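Local coordinates for nucleoporin NUP170 (Chaetomium thermophilum, PDB 5HAX), which probably serves as a scaffold nucleoporin of the nuclear pore complex, pairing an N-terminal beta-propeller with a helical C-terminal region, at residues F188-I197 and R225-L233; V265-D276 and L337-Q345. All blocks are in the same frame, centred on the assembly; numbering follows the deposited sequence.

Contact 1: F188-I197 and R225-L233; sequences FLGGESDTDI and RQQEWLRGL
This contact joins neighbouring blades of the beta-propeller. The turn between strands 187-190 and 198-202 packs on the chain entering strand 230-236 of the next blade, centred on Leu-230 and Trp-229. One backbone hydrogen bond spans it, from Leu-230 N to Gly-191 O (3.2 Å, 158° at the hydrogen). Two CA-H...O contacts lie beside it: Asp-194 CA meets Glu-228 O at 3.2 Å, and Trp-229 CA meets Asp-194 O.

Leu-230 packs against the turn, with CD1 near Gly-190 CA and CD2 4.0 Å from Thr-195 CA. Thr-195 CG2 lies across the Glu-228 chain, 3.6 Å from Glu-228 CG. The Glu-228 carboxylate is held by Arg-252 and Ser-246.

Trp-229 CG stands between its own backbone N and carbonyl carbon (chi1 66°), which lays the indole obliquely across Glu-192, with Trp-229 CD1 3.7 Å from Glu-192 CA. Replacing Trp-229 by an alanine would probably uncover Glu-192 CA and CB and open a gap beside that corner of the turn. One water joins Glu-192 OE2 to Leu-230 O.

Within the turn, Asp-194 OD2 accepts from Asp-196 N (3.0 Å), an Asx turn. From outside it, Ser-174 OG is hydrogen-bonded to Asp-194 OD1.

Deeper in, Leu-233 CD2 meets Ile-197 CD1 at 4.0 Å. Leu-233 also touches Val-180 of strand 178-181 and Ser-244 of strand 241-246, while Ile-197 reaches Leu-242 and Tyr-254, so this end of the contact lies between the two blade sheets.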
# COMPACT_ATOMS: atom_id res chain seq x y z
N PHE A 188 12.37 16.84 -9.53
CA PHE A 188 12.39 16.81 -10.99
C PHE A 188 11.15 17.51 -11.55
O PHE A 188 10.06 17.44 -10.98
CB PHE A 188 12.44 15.36 -11.50
CG PHE A 188 13.72 14.64 -11.16
CD1 PHE A 188 14.89 14.92 -11.84
CD2 PHE A 188 13.74 13.68 -10.16
CE1 PHE A 188 16.06 14.25 -11.53
CE2 PHE A 188 14.91 13.01 -9.85
CZ PHE A 188 16.07 13.30 -10.54
N LEU A 189 11.34 18.17 -12.71
CA LEU A 189 10.30 19.00 -13.31
C LEU A 189 10.13 18.67 -14.79
O LEU A 189 11.08 18.31 -15.49
CB LEU A 189 10.64 20.49 -13.20
CG LEU A 189 11.10 21.04 -11.85
CD1 LEU A 189 11.56 22.48 -12.04
CD2 LEU A 189 9.99 20.96 -10.82
N GLY A 190 8.89 18.82 -15.26
CA GLY A 190 8.54 18.65 -16.66
C GLY A 190 7.24 19.37 -16.94
O GLY A 190 6.54 19.80 -16.02
N GLY A 191 6.90 19.49 -18.22
CA GLY A 191 5.70 20.23 -18.57
C GLY A 191 5.25 20.03 -20.00
O GLY A 191 5.60 19.05 -20.66
N GLU A 192 4.45 20.99 -20.47
CA GLU A 192 3.73 20.88 -21.73
C GLU A 192 4.38 21.70 -22.85
O GLU A 192 3.74 21.96 -23.87
CB GLU A 192 2.28 21.31 -21.53
CG GLU A 192 1.56 20.49 -20.46
CD GLU A 192 0.10 20.85 -20.31
OE1 GLU A 192 -0.25 22.04 -20.51
OE2 GLU A 192 -0.71 19.95 -19.98
N SER A 193 5.64 22.12 -22.67
CA SER A 193 6.38 22.81 -23.72
C SER A 193 7.24 21.87 -24.55
O SER A 193 7.41 22.09 -25.75
CB SER A 193 7.29 23.89 -23.10
OG SER A 193 6.53 24.92 -22.50
N ASP A 194 7.77 20.82 -23.93
CA ASP A 194 8.72 19.92 -24.55
C ASP A 194 8.83 18.70 -23.64
O ASP A 194 8.12 18.59 -22.64
CB ASP A 194 10.08 20.60 -24.76
CG ASP A 194 10.56 21.32 -23.51
OD1 ASP A 194 10.64 22.57 -23.53
OD2 ASP A 194 10.85 20.64 -22.51
N THR A 195 9.73 17.78 -24.00
CA THR A 195 9.95 16.57 -23.23
C THR A 195 11.16 16.66 -22.30
O THR A 195 11.55 15.65 -21.72
CB THR A 195 10.13 15.37 -24.17
OG1 THR A 195 11.30 15.54 -24.97
CG2 THR A 195 8.91 15.20 -25.07
N ASP A 196 11.75 17.85 -22.16
CA ASP A 196 12.93 17.99 -21.31
C ASP A 196 12.57 17.79 -19.85
O ASP A 196 11.48 18.13 -19.39
CB ASP A 196 13.56 19.37 -21.48
CG ASP A 196 14.09 19.61 -22.87
OD1 ASP A 196 14.17 18.65 -23.67
OD2 ASP A 196 14.44 20.77 -23.17
N ILE A 197 13.53 17.24 -19.10
CA ILE A 197 13.40 17.04 -17.66
C ILE A 197 14.45 17.90 -16.97
O ILE A 197 15.64 17.79 -17.29
CB ILE A 197 13.54 15.56 -17.27
CG1 ILE A 197 12.31 14.80 -17.77
CG2 ILE A 197 13.69 15.40 -15.76
CD1 ILE A 197 12.41 13.31 -17.61
N ARG A 225 14.04 19.56 -33.59
CA ARG A 225 13.16 18.92 -32.63
C ARG A 225 11.72 19.12 -33.06
O ARG A 225 11.30 20.24 -33.33
CB ARG A 225 13.37 19.50 -31.22
CG ARG A 225 14.68 19.09 -30.57
CD ARG A 225 14.92 19.88 -29.29
NE ARG A 225 15.32 21.25 -29.57
CZ ARG A 225 15.41 22.21 -28.65
NH1 ARG A 225 15.12 21.95 -27.38
NH2 ARG A 225 15.78 23.43 -28.99
N GLN A 226 10.97 18.02 -33.13
CA GLN A 226 9.56 18.06 -33.47
C GLN A 226 8.72 18.33 -32.21
O GLN A 226 9.20 18.23 -31.08
CB GLN A 226 9.13 16.75 -34.13
CG GLN A 226 9.85 16.45 -35.44
CD GLN A 226 9.54 15.07 -35.97
OE1 GLN A 226 8.38 14.66 -36.07
NE2 GLN A 226 10.59 14.32 -36.32
N GLN A 227 7.45 18.68 -32.43
CA GLN A 227 6.56 18.96 -31.31
C GLN A 227 6.27 17.68 -30.53
O GLN A 227 5.87 16.66 -31.10
CB GLN A 227 5.25 19.58 -31.79
CG GLN A 227 4.20 19.64 -30.69
CD GLN A 227 2.97 20.43 -31.06
OE1 GLN A 227 2.18 20.01 -31.91
NE2 GLN A 227 2.79 21.57 -30.42
N GLU A 228 6.45 17.75 -29.21
CA GLU A 228 6.15 16.66 -28.29
C GLU A 228 6.34 17.20 -26.88
O GLU A 228 7.29 17.93 -26.63
CB GLU A 228 7.06 15.45 -28.53
CG GLU A 228 6.67 14.21 -27.72
CD GLU A 228 7.64 13.05 -27.89
OE1 GLU A 228 8.71 13.25 -28.50
OE2 GLU A 228 7.33 11.95 -27.41
N TRP A 229 5.43 16.84 -25.97
CA TRP A 229 5.50 17.29 -24.59
C TRP A 229 5.04 16.17 -23.67
O TRP A 229 4.68 15.08 -24.12
CB TRP A 229 4.69 18.58 -24.38
CG TRP A 229 3.20 18.41 -24.55
CD1 TRP A 229 2.30 18.03 -23.60
CD2 TRP A 229 2.45 18.64 -25.74
NE1 TRP A 229 1.04 18.00 -24.12
CE2 TRP A 229 1.10 18.37 -25.44
CE3 TRP A 229 2.78 19.04 -27.04
CZ2 TRP A 229 0.08 18.49 -26.39
CZ3 TRP A 229 1.77 19.15 -27.98
CH2 TRP A 229 0.44 18.88 -27.65
N LEU A 230 5.05 16.43 -22.36
CA LEU A 230 4.83 15.39 -21.36
C LEU A 230 3.39 15.39 -20.85
O LEU A 230 2.72 16.42 -20.79
CB LEU A 230 5.78 15.56 -20.18
CG LEU A 230 7.27 15.38 -20.49
CD1 LEU A 230 8.07 15.42 -19.20
CD2 LEU A 230 7.54 14.07 -21.24
N ARG A 231 2.94 14.19 -20.49
CA ARG A 231 1.67 13.97 -19.80
C ARG A 231 1.85 13.60 -18.34
O ARG A 231 0.87 13.63 -17.59
CB ARG A 231 0.87 12.86 -20.50
CG ARG A 231 -0.08 13.33 -21.61
CD ARG A 231 -0.62 12.14 -22.39
NE ARG A 231 -2.07 12.15 -22.55
CZ ARG A 231 -2.94 11.92 -21.57
NH1 ARG A 231 -4.24 11.95 -21.81
NH2 ARG A 231 -2.51 11.66 -20.34
N GLY A 232 3.06 13.24 -17.91
CA GLY A 232 3.29 12.90 -16.51
C GLY A 232 4.72 12.46 -16.28
O GLY A 232 5.43 12.06 -17.20
N LEU A 233 5.12 12.56 -15.01
CA LEU A 233 6.40 12.08 -14.51
C LEU A 233 6.16 11.09 -13.37
O LEU A 233 5.22 11.25 -12.59
CB LEU A 233 7.28 13.23 -13.98
CG LEU A 233 7.97 14.17 -14.97
CD1 LEU A 233 8.85 15.15 -14.21
CD2 LEU A 233 8.80 13.40 -15.98
O HOH W 1 0.06 17.36 -20.81
O HOH W 2 13.31 19.52 -26.30

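Contact 2: V265-D276 and L337-Q345; sequences VIEKDKTSCLRD and LAPQSMQLQ. With PO4 (phosphate ion), chain D.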
# COMPACT_ATOMS: atom_id res chain seq x y z
N VAL A 265 18.13 6.17 -20.55
CA VAL A 265 18.61 4.83 -20.85
C VAL A 265 17.67 4.04 -21.74
O VAL A 265 18.11 3.06 -22.37
CB VAL A 265 18.90 4.05 -19.56
CG1 VAL A 265 20.12 4.62 -18.85
CG2 VAL A 265 17.69 4.06 -18.63
N ILE A 266 16.39 4.40 -21.82
CA ILE A 266 15.44 3.73 -22.71
C ILE A 266 14.50 4.77 -23.28
O ILE A 266 14.09 5.71 -22.59
CB ILE A 266 14.64 2.63 -21.99
CG1 ILE A 266 15.57 1.69 -21.22
CG2 ILE A 266 13.81 1.84 -23.01
CD1 ILE A 266 14.84 0.66 -20.38
N GLU A 267 14.15 4.61 -24.56
CA GLU A 267 13.12 5.41 -25.22
C GLU A 267 12.30 4.46 -26.08
O GLU A 267 12.83 3.88 -27.04
CB GLU A 267 13.74 6.53 -26.05
CG GLU A 267 12.72 7.44 -26.71
CD GLU A 267 13.35 8.68 -27.33
OE1 GLU A 267 13.97 9.48 -26.59
OE2 GLU A 267 13.23 8.87 -28.56
N LYS A 268 11.03 4.28 -25.73
CA LYS A 268 10.16 3.30 -26.38
C LYS A 268 8.89 4.01 -26.83
O LYS A 268 8.06 4.40 -26.00
CB LYS A 268 9.82 2.16 -25.42
CG LYS A 268 9.14 0.97 -26.07
CD LYS A 268 8.77 -0.08 -25.04
CE LYS A 268 8.15 -1.30 -25.68
NZ LYS A 268 9.12 -2.05 -26.53
N ASP A 269 8.73 4.17 -28.15
CA ASP A 269 7.56 4.85 -28.68
C ASP A 269 6.40 3.87 -28.84
O ASP A 269 6.54 2.66 -28.68
CB ASP A 269 7.89 5.55 -30.01
CG ASP A 269 8.42 4.60 -31.07
OD1 ASP A 269 8.17 3.38 -31.00
OD2 ASP A 269 9.08 5.10 -32.01
N LYS A 270 5.23 4.43 -29.16
CA LYS A 270 4.03 3.61 -29.30
C LYS A 270 4.19 2.55 -30.37
O LYS A 270 3.62 1.46 -30.25
CB LYS A 270 2.82 4.51 -29.60
CG LYS A 270 1.55 3.74 -29.89
CD LYS A 270 0.31 4.62 -29.79
CE LYS A 270 0.42 5.85 -30.67
NZ LYS A 270 -0.89 6.55 -30.78
N THR A 271 4.96 2.85 -31.43
CA THR A 271 5.21 1.85 -32.47
C THR A 271 5.90 0.62 -31.90
O THR A 271 5.56 -0.51 -32.26
CB THR A 271 6.05 2.47 -33.58
OG1 THR A 271 5.38 3.61 -34.11
CG2 THR A 271 6.30 1.46 -34.70
N SER A 272 6.88 0.83 -31.02
CA SER A 272 7.58 -0.29 -30.41
C SER A 272 6.64 -1.13 -29.55
O SER A 272 6.63 -2.36 -29.63
CB SER A 272 8.76 0.22 -29.58
OG SER A 272 9.46 -0.84 -28.96
N CYS A 273 5.83 -0.46 -28.72
CA CYS A 273 4.81 -1.17 -27.96
C CYS A 273 3.89 -1.97 -28.88
O CYS A 273 3.56 -3.13 -28.59
CB CYS A 273 3.99 -0.18 -27.13
SG CYS A 273 4.86 0.52 -25.71
N LEU A 274 3.45 -1.36 -29.98
CA LEU A 274 2.56 -2.04 -30.91
C LEU A 274 3.24 -3.22 -31.59
O LEU A 274 2.58 -4.23 -31.87
CB LEU A 274 2.04 -1.05 -31.96
CG LEU A 274 1.00 -0.06 -31.45
CD1 LEU A 274 0.87 1.12 -32.39
CD2 LEU A 274 -0.35 -0.75 -31.28
N ARG A 275 4.54 -3.12 -31.86
CA ARG A 275 5.26 -4.24 -32.46
C ARG A 275 5.35 -5.41 -31.49
O ARG A 275 5.10 -6.56 -31.87
CB ARG A 275 6.65 -3.78 -32.91
CG ARG A 275 7.44 -4.87 -33.61
CD ARG A 275 8.58 -4.29 -34.44
NE ARG A 275 9.24 -3.17 -33.76
CZ ARG A 275 9.03 -1.89 -34.04
NH1 ARG A 275 8.18 -1.53 -34.99
NH2 ARG A 275 9.69 -0.95 -33.37
N ASP A 276 5.70 -5.14 -30.23
CA ASP A 276 5.65 -6.17 -29.20
C ASP A 276 4.27 -6.81 -29.14
O ASP A 276 4.13 -8.04 -29.11
CB ASP A 276 6.01 -5.59 -27.83
CG ASP A 276 7.42 -5.06 -27.77
OD1 ASP A 276 7.72 -4.27 -26.84
OD2 ASP A 276 8.24 -5.42 -28.64
N LEU A 337 22.20 -0.75 -11.19
CA LEU A 337 22.44 -1.12 -12.58
C LEU A 337 21.29 -0.61 -13.44
O LEU A 337 20.12 -0.88 -13.15
CB LEU A 337 22.57 -2.64 -12.71
CG LEU A 337 23.90 -3.13 -13.28
CD1 LEU A 337 23.99 -4.64 -13.20
CD2 LEU A 337 24.08 -2.66 -14.72
N ALA A 338 21.63 0.12 -14.49
CA ALA A 338 20.62 0.74 -15.34
C ALA A 338 20.11 -0.27 -16.37
O ALA A 338 20.91 -0.97 -16.98
CB ALA A 338 21.19 1.96 -16.05
N PRO A 339 18.80 -0.36 -16.58
CA PRO A 339 18.30 -1.16 -17.70
C PRO A 339 18.58 -0.45 -19.02
O PRO A 339 18.85 0.75 -19.07
CB PRO A 339 16.79 -1.25 -17.43
CG PRO A 339 16.48 -0.01 -16.68
CD PRO A 339 17.71 0.30 -15.85
N GLN A 340 18.51 -1.23 -20.10
CA GLN A 340 18.75 -0.71 -21.44
C GLN A 340 17.70 -1.14 -22.45
O GLN A 340 17.77 -0.72 -23.61
CB GLN A 340 20.14 -1.13 -21.94
CG GLN A 340 21.29 -0.58 -21.10
CD GLN A 340 21.35 0.93 -21.10
OE1 GLN A 340 20.88 1.58 -22.04
NE2 GLN A 340 21.91 1.51 -20.04
N SER A 341 16.72 -1.94 -22.04
CA SER A 341 15.68 -2.42 -22.93
C SER A 341 14.37 -2.48 -22.16
O SER A 341 14.36 -2.69 -20.94
CB SER A 341 16.02 -3.81 -23.49
OG SER A 341 14.99 -4.29 -24.33
N MET A 342 13.27 -2.27 -22.87
CA MET A 342 11.93 -2.33 -22.31
C MET A 342 11.01 -3.00 -23.32
O MET A 342 11.04 -2.68 -24.51
CB MET A 342 11.39 -0.94 -21.95
CG MET A 342 9.92 -0.92 -21.53
SD MET A 342 9.35 0.71 -21.00
CE MET A 342 10.17 0.86 -19.42
N GLN A 343 10.18 -3.93 -22.84
CA GLN A 343 9.35 -4.74 -23.72
C GLN A 343 7.98 -4.96 -23.11
O GLN A 343 7.86 -5.26 -21.92
CB GLN A 343 10.02 -6.10 -23.99
CG GLN A 343 9.23 -7.00 -24.92
CD GLN A 343 9.93 -8.32 -25.18
OE1 GLN A 343 11.10 -8.49 -24.85
NE2 GLN A 343 9.21 -9.27 -25.76
N LEU A 344 6.94 -4.81 -23.93
CA LEU A 344 5.59 -5.15 -23.52
C LEU A 344 5.45 -6.67 -23.47
O LEU A 344 5.56 -7.35 -24.49
CB LEU A 344 4.57 -4.55 -24.47
CG LEU A 344 3.12 -5.03 -24.28
CD1 LEU A 344 2.68 -4.86 -22.83
CD2 LEU A 344 2.18 -4.28 -25.21
N GLN A 345 5.21 -7.20 -22.27
CA GLN A 345 5.18 -8.64 -22.02
C GLN A 345 3.78 -9.19 -21.78
O GLN A 345 3.45 -10.26 -22.29
CB GLN A 345 6.04 -8.97 -20.80
CG GLN A 345 7.54 -8.74 -20.99
CD GLN A 345 8.20 -9.85 -21.78
OE1 GLN A 345 7.53 -10.65 -22.43
NE2 GLN A 345 9.52 -9.91 -21.71
P PO4 D . 12.14 -2.56 -30.93
O1 PO4 D . 10.64 -2.55 -31.10
O2 PO4 D . 12.64 -1.16 -30.68
O3 PO4 D . 12.78 -3.09 -32.19
O4 PO4 D . 12.51 -3.45 -29.77
O HOH W 3 18.39 1.78 -24.86
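Lys-268 leaves its strand with CG anti to the backbone N (chi1 -169°) and stays extended until chi4 (67°), where the bend turns NZ onto the carbonyl of Met-342. Lys-268 NZ donates to Met-342 O at 2.9 Å. Lys-268 NZ also donates to Ser-272 OG (2.7 Å) and forms a salt bridge with Asp-276 OD1 (2.6 Å). Three oxygens thus grip the buried ammonium. Leu-344 N bonds to the same Asp-276 OD1 at 3.1 Å, from the carboxylate face opposite Lys-268 NZ. The Lys-268 CD methylene rests on Met-342 CG.

Strands 263-268 and 341-348 are the fourth strands of successive propeller blades. Their short segments run at 35°, with no backbone hydrogen bond between them; side chains of 263-268 pack on backbone and side chains of 341-348. Helix 270-279 starts the link between the blades, with Asp-269 as N-cap. Ile-266 crosses Met-342 at about a right angle, CG2 to CB 3.8 Å, and its CD1 lies against Pro-339 CB. Val-265 CB sits 3.3 Å from Pro-339 O. A water bridges Val-265 O and Gln-340 O. Ser-272 OG and Arg-275 NE and NH2 all donate to one phosphate oxygen, O1; the ion probably came from the crystallisation liquor.

How the contacts relate
The two contacts follow one another along the chain and neither nest nor cross. Contact 1 closes first, over 27 residues that include strands 198-202 and 213-217, the last two of their blade. The chain then builds the blade of strands 230-236, 241-246, 251-255 and 263-268. Contact 2 opens on the last of these and closes over 60 residues that include strands 293-298, 307-313 and 318-324. The middle blade is therefore held through its first strand and the loop before it by contact 1, and through its fourth strand and helix 270-279 by contact 2. The centres are about 19 Å apart. Together the contacts tie three successive blades of the propeller.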